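Local coordinates for protein diaminopimelate decarboxylase (Aquifex aeolicus, PDB 2P3E) that probably catalyses the pyridoxal 5'-phosphate-dependent decarboxylation of meso-diaminopimelate to L-lysine, the last step of the diaminopimelate route of lysine biosynthesis, at residues I104-V109 and S122-F127; V199-H204 and K237-G242. All coordinates share one frame; numbering follows the deposited sequence.

Interaction 1 (I104-V109 and S122-F127)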
ATOM      1  N   ILE B 104      -3.318   6.355  26.848  1.00 16.37           N
ATOM      2  CA  ILE B 104      -3.025   6.639  25.439  1.00 15.55           C
ATOM      3  C   ILE B 104      -1.922   7.687  25.296  1.00 16.00           C
ATOM      4  O   ILE B 104      -1.990   8.763  25.923  1.00 15.70           O
ATOM      5  CB  ILE B 104      -4.307   7.086  24.682  1.00 16.19           C
ATOM      6  CG1 ILE B 104      -5.355   5.965  24.731  1.00 15.32           C
ATOM      7  CG2 ILE B 104      -3.981   7.597  23.236  1.00 13.76           C
ATOM      8  CD1 ILE B 104      -6.664   6.295  24.006  1.00 18.71           C
ATOM      9  N   VAL B 105      -0.902   7.358  24.489  1.00 15.47           N
ATOM     10  CA  VAL B 105       0.166   8.298  24.153  1.00 15.34           C
ATOM     11  C   VAL B 105       0.197   8.525  22.627  1.00 15.97           C
ATOM     12  O   VAL B 105      -0.057   7.604  21.854  1.00 14.94           O
ATOM     13  CB  VAL B 105       1.558   7.835  24.683  1.00 15.83           C
ATOM     14  CG1 VAL B 105       1.563   7.758  26.229  1.00 15.23           C
ATOM     15  CG2 VAL B 105       1.963   6.475  24.079  1.00 14.05           C
ATOM     16  N   TYR B 106       0.517   9.743  22.210  1.00 15.92           N
ATOM     17  CA  TYR B 106       0.345  10.120  20.813  1.00 17.72           C
ATOM     18  C   TYR B 106       1.688  10.562  20.239  1.00 17.99           C
ATOM     19  O   TYR B 106       2.209  11.617  20.620  1.00 18.90           O
ATOM     20  CB  TYR B 106      -0.709  11.238  20.703  1.00 18.05           C
ATOM     21  CG  TYR B 106      -1.238  11.624  19.298  1.00 19.19           C
ATOM     22  CD1 TYR B 106      -2.380  12.421  19.175  1.00 21.07           C
ATOM     23  CD2 TYR B 106      -0.626  11.191  18.127  1.00 18.78           C
ATOM     24  CE1 TYR B 106      -2.884  12.796  17.921  1.00 22.24           C
ATOM     25  CE2 TYR B 106      -1.127  11.566  16.865  1.00 19.97           C
ATOM     26  CZ  TYR B 106      -2.256  12.366  16.775  1.00 21.63           C
ATOM     27  OH  TYR B 106      -2.770  12.741  15.529  1.00 21.89           O
ATOM     28  N   ALA B 107       2.238   9.758  19.330  1.00 18.26           N
ATOM     29  CA  ALA B 107       3.530  10.066  18.702  1.00 19.46           C
ATOM     30  C   ALA B 107       3.403  10.480  17.237  1.00 20.42           C
ATOM     31  O   ALA B 107       2.313  10.594  16.698  1.00 20.27           O
ATOM     32  CB  ALA B 107       4.473   8.906  18.831  1.00 19.42           C
ATOM     33  N   GLY B 108       4.546  10.714  16.611  1.00 22.17           N
ATOM     34  CA  GLY B 108       4.605  10.964  15.169  1.00 22.96           C
ATOM     35  C   GLY B 108       4.363  12.407  14.780  1.00 23.77           C
ATOM     36  O   GLY B 108       4.021  13.259  15.615  1.00 23.19           O
ATOM     37  N   VAL B 109       4.566  12.669  13.495  1.00 24.19           N
ATOM     38  CA  VAL B 109       4.356  13.984  12.910  1.00 25.06           C
ATOM     39  C   VAL B 109       2.978  14.020  12.223  1.00 25.48           C
ATOM     40  O   VAL B 109       2.644  15.012  11.548  1.00 25.25           O
ATOM     41  CB  VAL B 109       5.489  14.339  11.897  1.00 25.56           C
ATOM     42  CG1 VAL B 109       6.835  14.391  12.589  1.00 25.55           C
ATOM     43  CG2 VAL B 109       5.520  13.356  10.725  1.00 24.91           C
ATOM     44  N   SER B 122      -9.722  14.746  24.446  1.00 19.62           N
ATOM     45  CA  SER B 122      -9.818  13.428  25.034  1.00 19.68           C
ATOM     46  C   SER B 122      -8.977  13.299  26.308  1.00 19.49           C
ATOM     47  O   SER B 122      -9.080  12.295  26.995  1.00 19.38           O
ATOM     48  CB  SER B 122      -9.411  12.343  24.027  1.00 19.82           C
ATOM     49  OG  SER B 122     -10.296  12.335  22.910  1.00 21.23           O
ATOM     50  N   GLU B 123      -8.159  14.311  26.609  1.00 18.88           N
ATOM     51  CA  GLU B 123      -7.264  14.274  27.781  1.00 19.38           C
ATOM     52  C   GLU B 123      -6.345  13.028  27.786  1.00 18.31           C
ATOM     53  O   GLU B 123      -6.271  12.290  28.769  1.00 17.64           O
ATOM     54  CB  GLU B 123      -8.074  14.385  29.088  1.00 19.49           C
ATOM     55  CG  GLU B 123      -8.821  15.711  29.244  1.00 22.95           C
ATOM     56  CD  GLU B 123      -7.943  16.875  29.757  1.00 29.06           C
ATOM     57  OE1 GLU B 123      -6.704  16.736  29.920  1.00 30.16           O
ATOM     58  OE2 GLU B 123      -8.506  17.955  30.011  1.00 31.08           O
ATOM     59  N   ILE B 124      -5.649  12.797  26.673  1.00 17.54           N
ATOM     60  CA  ILE B 124      -4.758  11.628  26.574  1.00 16.93           C
ATOM     61  C   ILE B 124      -3.606  11.803  27.570  1.00 16.83           C
ATOM     62  O   ILE B 124      -3.375  12.921  28.046  1.00 17.14           O
ATOM     63  CB  ILE B 124      -4.233  11.397  25.131  1.00 17.22           C
ATOM     64  CG1 ILE B 124      -3.406  12.597  24.653  1.00 17.74           C
ATOM     65  CG2 ILE B 124      -5.400  11.077  24.179  1.00 15.11           C
ATOM     66  CD1 ILE B 124      -2.501  12.291  23.469  1.00 18.42           C
ATOM     67  N   LEU B 125      -2.904  10.714  27.884  1.00 16.27           N
ATOM     68  CA  LEU B 125      -1.842  10.729  28.893  1.00 15.75           C
ATOM     69  C   LEU B 125      -0.739  11.725  28.531  1.00 16.18           C
ATOM     70  O   LEU B 125      -0.340  12.564  29.357  1.00 14.88           O
ATOM     71  CB  LEU B 125      -1.270   9.318  29.101  1.00 15.52           C
ATOM     72  CG  LEU B 125      -0.203   9.142  30.187  1.00 17.41           C
ATOM     73  CD1 LEU B 125      -0.727   9.540  31.601  1.00 16.83           C
ATOM     74  CD2 LEU B 125       0.304   7.706  30.196  1.00 15.65           C
ATOM     75  N   MET B 126      -0.285  11.658  27.280  1.00 15.62           N
ATOM     76  CA  MET B 126       0.889  12.385  26.871  1.00 15.87           C
ATOM     77  C   MET B 126       1.006  12.490  25.348  1.00 15.88           C
ATOM     78  O   MET B 126       0.809  11.503  24.640  1.00 14.52           O
ATOM     79  CB  MET B 126       2.102  11.638  27.424  1.00 16.69           C
ATOM     80  CG  MET B 126       3.425  12.328  27.343  1.00 16.15           C
ATOM     81  SD  MET B 126       4.539  11.472  28.463  1.00 17.08           S
ATOM     82  CE  MET B 126       5.142  10.064  27.512  1.00 16.55           C
ATOM     83  N   PHE B 127       1.332  13.693  24.874  1.00 15.14           N
ATOM     84  CA  PHE B 127       1.808  13.915  23.508  1.00 15.72           C
ATOM     85  C   PHE B 127       3.335  13.777  23.452  1.00 15.70           C
ATOM     86  O   PHE B 127       4.070  14.469  24.193  1.00 15.74           O
ATOM     87  CB  PHE B 127       1.431  15.313  23.023  1.00 15.76           C
ATOM     88  CG  PHE B 127      -0.041  15.515  22.830  1.00 15.98           C
ATOM     89  CD1 PHE B 127      -0.630  15.296  21.587  1.00 15.43           C
ATOM     90  CD2 PHE B 127      -0.848  15.896  23.906  1.00 18.05           C
ATOM     91  CE1 PHE B 127      -2.013  15.476  21.418  1.00 14.80           C
ATOM     92  CE2 PHE B 127      -2.228  16.081  23.746  1.00 16.49           C
ATOM     93  CZ  PHE B 127      -2.805  15.876  22.503  1.00 15.67           C
TER

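Interaction 2 (V199-H204 and K237-G242)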
ATOM      1  N   VAL B 199       5.498  16.526  31.285  1.00 18.44           N
ATOM      2  CA  VAL B 199       5.389  15.334  32.149  1.00 17.84           C
ATOM      3  C   VAL B 199       6.310  14.165  31.768  1.00 17.19           C
ATOM      4  O   VAL B 199       6.428  13.195  32.523  1.00 17.02           O
ATOM      5  CB  VAL B 199       3.934  14.766  32.235  1.00 17.64           C
ATOM      6  CG1 VAL B 199       2.942  15.812  32.810  1.00 18.99           C
ATOM      7  CG2 VAL B 199       3.455  14.251  30.879  1.00 16.61           C
ATOM      8  N   GLY B 200       6.938  14.239  30.602  1.00 16.85           N
ATOM      9  CA  GLY B 200       7.680  13.082  30.132  1.00 16.82           C
ATOM     10  C   GLY B 200       8.899  13.315  29.282  1.00 15.97           C
ATOM     11  O   GLY B 200       9.213  14.442  28.902  1.00 16.20           O
ATOM     12  N   ILE B 201       9.581  12.209  28.997  1.00 16.11           N
ATOM     13  CA  ILE B 201      10.646  12.140  27.997  1.00 15.48           C
ATOM     14  C   ILE B 201      10.329  10.913  27.163  1.00 15.29           C
ATOM     15  O   ILE B 201       9.886   9.898  27.707  1.00 15.14           O
ATOM     16  CB  ILE B 201      12.061  11.939  28.631  1.00 15.34           C
ATOM     17  CG1 ILE B 201      12.398  13.076  29.602  1.00 15.56           C
ATOM     18  CG2 ILE B 201      13.137  11.734  27.525  1.00 14.49           C
ATOM     19  CD1 ILE B 201      13.600  12.792  30.493  1.00 16.18           C
ATOM     20  N   HIS B 202      10.546  11.006  25.855  1.00 15.44           N
ATOM     21  CA  HIS B 202      10.272   9.876  24.963  1.00 16.60           C
ATOM     22  C   HIS B 202      11.489   9.558  24.101  1.00 17.38           C
ATOM     23  O   HIS B 202      12.166  10.470  23.603  1.00 16.85           O
ATOM     24  CB  HIS B 202       9.061  10.179  24.064  1.00 16.57           C
ATOM     25  CG  HIS B 202       8.752   9.099  23.063  1.00 17.30           C
ATOM     26  ND1 HIS B 202       8.672   9.237  21.708  1.00 20.93           N
ATOM     27  CD2 HIS B 202       8.460   7.788  23.325  1.00 19.42           C
ATOM     28  CE1 HIS B 202       8.350   8.033  21.176  1.00 20.45           C
ATOM     29  NE2 HIS B 202       8.221   7.156  22.158  1.00 21.53           N
ATOM     30  N   CYS B 203      11.770   8.273  23.939  1.00 17.74           N
ATOM     31  CA  CYS B 203      12.668   7.839  22.870  1.00 20.34           C
ATOM     32  C   CYS B 203      12.114   6.606  22.176  1.00 20.74           C
ATOM     33  O   CYS B 203      11.480   5.761  22.795  1.00 21.28           O
ATOM     34  CB  CYS B 203      14.087   7.597  23.391  1.00 20.25           C
ATOM     35  SG  CYS B 203      14.265   6.170  24.487  1.00 24.46           S
ATOM     36  N   HIS B 204      12.305   6.528  20.868  1.00 22.56           N
ATOM     37  CA  HIS B 204      11.989   5.306  20.138  1.00 23.28           C
ATOM     38  C   HIS B 204      13.139   5.093  19.177  1.00 23.21           C
ATOM     39  O   HIS B 204      13.241   5.783  18.161  1.00 23.69           O
ATOM     40  CB  HIS B 204      10.651   5.414  19.393  1.00 23.64           C
ATOM     41  CG  HIS B 204      10.323   4.201  18.570  1.00 25.77           C
ATOM     42  ND1 HIS B 204       9.948   2.999  19.132  1.00 26.44           N
ATOM     43  CD2 HIS B 204      10.324   4.005  17.230  1.00 26.81           C
ATOM     44  CE1 HIS B 204       9.727   2.115  18.175  1.00 26.50           C
ATOM     45  NE2 HIS B 204       9.947   2.701  17.011  1.00 27.07           N
ATOM     46  N   LYS B 237       7.240  12.750  35.175  1.00 18.77           N
ATOM     47  CA  LYS B 237       6.458  11.637  35.701  1.00 18.23           C
ATOM     48  C   LYS B 237       6.628  10.351  34.885  1.00 17.73           C
ATOM     49  O   LYS B 237       6.521   9.256  35.442  1.00 17.58           O
ATOM     50  CB  LYS B 237       4.974  12.017  35.755  1.00 18.41           C
ATOM     51  CG  LYS B 237       4.655  13.214  36.633  1.00 19.99           C
ATOM     52  CD  LYS B 237       3.194  13.641  36.406  1.00 23.65           C
ATOM     53  CE  LYS B 237       2.827  14.898  37.206  1.00 28.04           C
ATOM     54  NZ  LYS B 237       2.921  14.672  38.677  1.00 27.91           N
ATOM     55  N   TYR B 238       6.905  10.493  33.577  1.00 17.05           N
ATOM     56  CA  TYR B 238       6.953   9.346  32.637  1.00 16.53           C
ATOM     57  C   TYR B 238       8.222   9.294  31.788  1.00 16.08           C
ATOM     58  O   TYR B 238       8.689  10.306  31.281  1.00 16.46           O
ATOM     59  CB  TYR B 238       5.735   9.327  31.693  1.00 16.34           C
ATOM     60  CG  TYR B 238       4.437   9.488  32.440  1.00 17.36           C
ATOM     61  CD1 TYR B 238       3.868   8.415  33.142  1.00 19.05           C
ATOM     62  CD2 TYR B 238       3.794  10.710  32.468  1.00 18.35           C
ATOM     63  CE1 TYR B 238       2.672   8.573  33.863  1.00 19.51           C
ATOM     64  CE2 TYR B 238       2.605  10.879  33.171  1.00 19.46           C
ATOM     65  CZ  TYR B 238       2.067   9.813  33.875  1.00 20.07           C
ATOM     66  OH  TYR B 238       0.892  10.018  34.574  1.00 23.04           O
ATOM     67  N   LEU B 239       8.757   8.095  31.652  1.00 16.09           N
ATOM     68  CA  LEU B 239       9.843   7.824  30.726  1.00 16.24           C
ATOM     69  C   LEU B 239       9.344   6.759  29.775  1.00 16.00           C
ATOM     70  O   LEU B 239       9.215   5.588  30.137  1.00 16.12           O
ATOM     71  CB  LEU B 239      11.092   7.338  31.451  1.00 16.37           C
ATOM     72  CG  LEU B 239      11.746   8.330  32.421  0.80 18.02           C
ATOM     73  CD1 LEU B 239      12.989   7.689  33.042  0.50 17.53           C
ATOM     74  CD2 LEU B 239      12.083   9.666  31.741  1.00 18.94           C
ATOM     75  N   ASP B 240       9.029   7.200  28.566  1.00 15.69           N
ATOM     76  CA  ASP B 240       8.514   6.335  27.522  1.00 16.06           C
ATOM     77  C   ASP B 240       9.707   5.911  26.648  1.00 16.02           C
ATOM     78  O   ASP B 240      10.228   6.707  25.869  1.00 14.72           O
ATOM     79  CB  ASP B 240       7.442   7.106  26.719  1.00 15.77           C
ATOM     80  CG  ASP B 240       6.761   6.256  25.661  1.00 16.93           C
ATOM     81  OD1 ASP B 240       7.327   5.226  25.237  1.00 14.43           O
ATOM     82  OD2 ASP B 240       5.653   6.650  25.240  1.00 17.29           O
ATOM     83  N   ILE B 241      10.120   4.651  26.778  1.00 15.75           N
ATOM     84  CA  ILE B 241      11.341   4.198  26.132  1.00 17.23           C
ATOM     85  C   ILE B 241      11.078   3.477  24.804  1.00 17.73           C
ATOM     86  O   ILE B 241      11.979   2.884  24.223  1.00 18.11           O
ATOM     87  CB  ILE B 241      12.243   3.394  27.095  1.00 17.14           C
ATOM     88  CG1 ILE B 241      11.509   2.170  27.653  1.00 17.95           C
ATOM     89  CG2 ILE B 241      12.676   4.287  28.260  1.00 18.40           C
ATOM     90  CD1 ILE B 241      12.435   1.167  28.381  1.00 19.89           C
ATOM     91  N   GLY B 242       9.841   3.546  24.330  1.00 17.97           N
ATOM     92  CA  GLY B 242       9.528   3.136  22.963  1.00 18.82           C
ATOM     93  C   GLY B 242       9.293   1.657  22.783  1.00 18.75           C
ATOM     94  O   GLY B 242       9.153   0.892  23.762  1.00 18.34           O
TER

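Interaction 1 (I104-V109 and S122-F127)
Val105 and Tyr106 pair with Met126 and Phe127 as two neighbouring parallel strands in the barrel of the pyridoxal-binding domain. Two backbone bonds stitch them: Leu125 N gives to Ile104 O at 2.9 Å, and Tyr106 N gives to Met126 O at 3.0 Å, the Leu125 bond being the more bent of the two. Val105 and Met126 put their side chains on one face, pointing the same way, with Val105 CG1 beside Met126 CB. Tyr106 and Phe127 use the other face. Their rings are inclined by 30° but slid apart, centroids 5.9 Å from each other, so Tyr106 CD1 meets Phe127 CE1 with hardly any overlap.

Ile124 reaches both aromatic residues with its CD1. With its CG1 set between the backbone N and the carbonyl carbon (chi1 62°), CD1 lies 3.5 Å from Tyr106 CB and rests over the centre of one face of the Phe127 ring, while its other branch, CG2, meets Ile104 CG2 at 3.9 Å. An alanine at Ile124 is likely to open a gap under the Phe127 ring and leave Tyr106 CB and Ile104 CG2 without their apolar neighbour.

Helix 113-121 lies against the Tyr106 and Phe127 side through Ala119, strand 82-85 flanks 104-106, and Met126 reaches across to Tyr238 and Asp240 of strand 238-240.

Interaction 2 (V199-H204 and K237-G242)
Strands 199-202 and 238-240 run parallel, their axes 4.8 Å apart at closest and inclined by 21°, and a ladder of backbone bonds alternates between them: Tyr238 N to Val199 O, Ile201 N to Tyr238 O, Asp240 N to Ile201 O and Cys203 N to Asp240 O. Val199 O also takes a weak bond from Lys237 N.

On the face shared by His202 and Asp240 the two side chains stand side by side, each with CG anti to the backbone N. The imidazole presents its CD2 corner to the carboxylate, 3.3 Å from Asp240 CG, with Asp240 OD1 in the ring plane at the edge and the two planes 68° apart. This is a contact of carbon with carboxylate; the polar end, His202 NE2, bonds instead to Glu279 OE1. Asp240 OD1 accepts from Gly242 N at 3.2 Å, an Asx turn spanning Asp240 to Gly242. Further back, Val199 CG2 meets the edge of the Tyr238 ring, 3.9 Å from CD2. The other face is apolar: Ile201 CD1 packs on Leu239 CD2 at 3.7 Å; Ile201 also meets helix 214-231, and Leu239 the loop residues Val272 and Ala274.

Strand, helix 214-231 and strand form a right-handed beta-alpha-beta crossover of the TIM-like barrel, whose C-terminal strand ends carry His202 and Asp240 to Glu279, a probable pyridoxal phosphate-binding residue.

In the fold
From the N terminus, interaction 1 comes first: the chain leaves strand 104-106, passes through helix 113-121 and returns at 126-127, closing a short loop. Interaction 2 follows in series, its longer loop running out from strand 196-202 through helix 214-231 and back to 238-240; the two loops neither nest nor cross. Both belong to one parallel barrel sheet, and they meet in its interior, where Met126 SD lies 3.8 Å from Val199 CG2 and Leu125 CD1 is 3.4 Å from Tyr238 OH. Val105 and Asp240 both approach Glu279, so the two crossovers converge beside the probable cofactor site.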